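PDB 4FMH: VP1 from Merkel cell polyomavirus, which forms the pentameric units of the icosahedral viral capsid and binds sialylated oligosaccharides in host-cell attachment. Local coordinates for residues T153-T158 against P163-T168. Sequence-based numbering, arbitrary orientation.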
loop_
_atom_site.group_PDB
_atom_site.type_symbol
_atom_site.label_atom_id
_atom_site.label_comp_id
_atom_site.label_asym_id
_atom_site.label_seq_id
_atom_site.Cartn_x
_atom_site.Cartn_y
_atom_site.Cartn_z
ATOM N N THR B 153 32.536 -4.102 -13.445
ATOM C CA THR B 153 32.431 -5.384 -12.755
ATOM C C THR B 153 33.019 -6.509 -13.625
ATOM O O THR B 153 32.726 -6.603 -14.826
ATOM C CB THR B 153 30.962 -5.724 -12.394
ATOM O OG1 THR B 153 30.352 -4.610 -11.715
ATOM C CG2 THR B 153 30.895 -6.950 -11.498
ATOM N N GLN B 154 33.857 -7.340 -13.012
ATOM C CA GLN B 154 34.500 -8.448 -13.721
ATOM C C GLN B 154 33.843 -9.749 -13.312
ATOM O O GLN B 154 34.216 -10.359 -12.307
ATOM C CB GLN B 154 36.010 -8.478 -13.444
ATOM C CG GLN B 154 36.708 -7.163 -13.750
ATOM C CD GLN B 154 38.226 -7.278 -13.805
ATOM O OE1 GLN B 154 38.822 -8.197 -13.237
ATOM N NE2 GLN B 154 38.859 -6.330 -14.491
ATOM N N TYR B 155 32.832 -10.151 -14.077
ATOM C CA TYR B 155 32.100 -11.378 -13.792
ATOM C C TYR B 155 32.972 -12.584 -14.153
ATOM O O TYR B 155 33.823 -12.474 -15.034
ATOM C CB TYR B 155 30.764 -11.397 -14.546
ATOM C CG TYR B 155 29.796 -10.345 -14.037
ATOM C CD1 TYR B 155 29.049 -10.561 -12.878
ATOM C CD2 TYR B 155 29.645 -9.126 -14.704
ATOM C CE1 TYR B 155 28.165 -9.586 -12.389
ATOM C CE2 TYR B 155 28.758 -8.146 -14.232
ATOM C CZ TYR B 155 28.028 -8.382 -13.075
ATOM O OH TYR B 155 27.162 -7.412 -12.602
ATOM N N PRO B 156 32.784 -13.721 -13.457
ATOM C CA PRO B 156 33.588 -14.902 -13.793
ATOM C C PRO B 156 33.351 -15.290 -15.244
ATOM O O PRO B 156 32.207 -15.250 -15.717
ATOM C CB PRO B 156 33.047 -15.984 -12.854
ATOM C CG PRO B 156 32.360 -15.231 -11.750
ATOM C CD PRO B 156 31.806 -14.006 -12.392
ATOM N N LYS B 157 34.434 -15.625 -15.940
ATOM C CA LYS B 157 34.383 -15.966 -17.357
ATOM C C LYS B 157 33.557 -17.224 -17.601
ATOM O O LYS B 157 33.703 -18.220 -16.889
ATOM C CB LYS B 157 35.797 -16.146 -17.919
ATOM C CG LYS B 157 36.542 -14.841 -18.212
ATOM C CD LYS B 157 37.418 -14.400 -17.039
ATOM C CE LYS B 157 38.139 -13.083 -17.332
ATOM N NZ LYS B 157 39.077 -13.192 -18.488
ATOM N N THR B 158 32.685 -17.163 -18.603
ATOM C CA THR B 158 31.850 -18.306 -18.995
ATOM C C THR B 158 32.717 -19.521 -19.356
ATOM O O THR B 158 32.398 -20.648 -18.991
ATOM C CB THR B 158 30.903 -17.929 -20.165
ATOM O OG1 THR B 158 30.132 -16.780 -19.797
ATOM C CG2 THR B 158 29.955 -19.069 -20.512
ATOM N N PRO B 163 28.896 -17.772 -15.176
ATOM C CA PRO B 163 27.582 -17.563 -15.783
ATOM C C PRO B 163 27.692 -16.850 -17.133
ATOM O O PRO B 163 28.770 -16.393 -17.502
ATOM C CB PRO B 163 26.886 -16.652 -14.770
ATOM C CG PRO B 163 27.989 -15.852 -14.190
ATOM C CD PRO B 163 29.177 -16.781 -14.120
ATOM N N ILE B 164 26.581 -16.758 -17.857
ATOM C CA ILE B 164 26.538 -15.980 -19.090
ATOM C C ILE B 164 26.220 -14.525 -18.758
ATOM O O ILE B 164 25.185 -14.231 -18.172
ATOM C CB ILE B 164 25.514 -16.554 -20.097
ATOM C CG1 ILE B 164 25.973 -17.939 -20.573
ATOM C CG2 ILE B 164 25.340 -15.604 -21.299
ATOM C CD1 ILE B 164 24.846 -18.865 -20.926
ATOM N N THR B 165 27.126 -13.622 -19.129
ATOM C CA THR B 165 26.932 -12.191 -18.889
ATOM C C THR B 165 27.146 -11.405 -20.187
ATOM O O THR B 165 27.286 -12.000 -21.255
ATOM C CB THR B 165 27.846 -11.663 -17.748
ATOM O OG1 THR B 165 29.221 -11.823 -18.114
ATOM C CG2 THR B 165 27.582 -12.413 -16.432
ATOM N N ILE B 166 27.144 -10.076 -20.095
ATOM C CA ILE B 166 27.207 -9.221 -21.278
ATOM C C ILE B 166 28.495 -9.435 -22.082
ATOM O O ILE B 166 28.457 -9.518 -23.313
ATOM C CB ILE B 166 26.995 -7.721 -20.926
ATOM C CG1 ILE B 166 25.590 -7.506 -20.334
ATOM C CG2 ILE B 166 27.190 -6.838 -22.164
ATOM C CD1 ILE B 166 25.252 -6.038 -19.996
ATOM N N GLU B 167 29.627 -9.535 -21.390
ATOM C CA GLU B 167 30.904 -9.811 -22.059
ATOM C C GLU B 167 30.827 -11.103 -22.892
ATOM O O GLU B 167 31.384 -11.173 -23.990
ATOM C CB GLU B 167 32.062 -9.865 -21.047
ATOM C CG GLU B 167 33.445 -10.025 -21.694
ATOM C CD GLU B 167 34.608 -9.733 -20.747
ATOM O OE1 GLU B 167 34.379 -9.249 -19.614
ATOM O OE2 GLU B 167 35.763 -9.994 -21.149
ATOM N N THR B 168 30.119 -12.106 -22.369
ATOM C CA THR B 168 29.898 -13.362 -23.085
ATOM C C THR B 168 29.227 -13.146 -24.447
ATOM O O THR B 168 29.672 -13.699 -25.448
ATOM C CB THR B 168 29.045 -14.360 -22.261
ATOM O OG1 THR B 168 29.486 -14.361 -20.898
ATOM C CG2 THR B 168 29.152 -15.777 -22.846
HETATM O O HOH W 1 32.443 -8.845 -16.733
HETATM O O HOH W 2 33.350 -11.556 -17.996
HETATM O O HOH W 3 30.343 -14.098 -17.517
HETATM O O HOH W 4 32.431 -14.040 -19.690
#
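Thr165 meets the inner end of the Tyr155 ring obliquely, its CG2 lying 3.8 Å from Tyr155 CB and about as close to CG, while the methyl CG2 of Thr153 sits over one face near the ring's margin, 3.5 Å above its plane. The phenol hydroxyl points on to Glu198, its hydrogen-bond partner. Just after Tyr155, the Pro156 ring crosses that of Pro163 at about a right angle, with Pro156 CB 4.1 Å from Pro163 CD.

Beyond these apolar contacts the link becomes polar. Thr158 OG1 stands beside its own backbone N, anti to the carbonyl carbon (chi1 -55°), and so faces both Pro163 O and Thr168 OG1. Thr158 OG1 donates to Pro163 O over 2.7 Å, approaching from above the carbonyl plane, 38° out of it. Thr168 OG1 lies equally near Thr158 OG1 and may donate to it, though another acceptor competes for its proton. Thr168 OG1 in turn receives the N-H of Thr165 in a nearly straight 3.0 Å bond (167°). Thr158 CG2 meanwhile rests against the methyl of Thr168 and CG1 of Ile164.

One water bridges the two carbonyls, donating to Pro156 O and Pro163 O, each at 2.8 Å, and accepting from Thr165 OG1 at 2.6 Å. Two others lie between the backbone around Tyr155 and Glu167 OE1 and may bridge them, weakly at the carboxylate.

Thr165 is the N-cap of helix 166-170, and the bond from its N-H to Thr168 OG1 is the reciprocal half of a capping box, without a capping bond from the Thr165 side chain. Thr158 thus fastens the loop to Pro163, just ahead of this short helix, and probably to Thr168 in its first turn, within the long excursion between strands 142-146 and 186-189 that decorates the VP1 jelly roll.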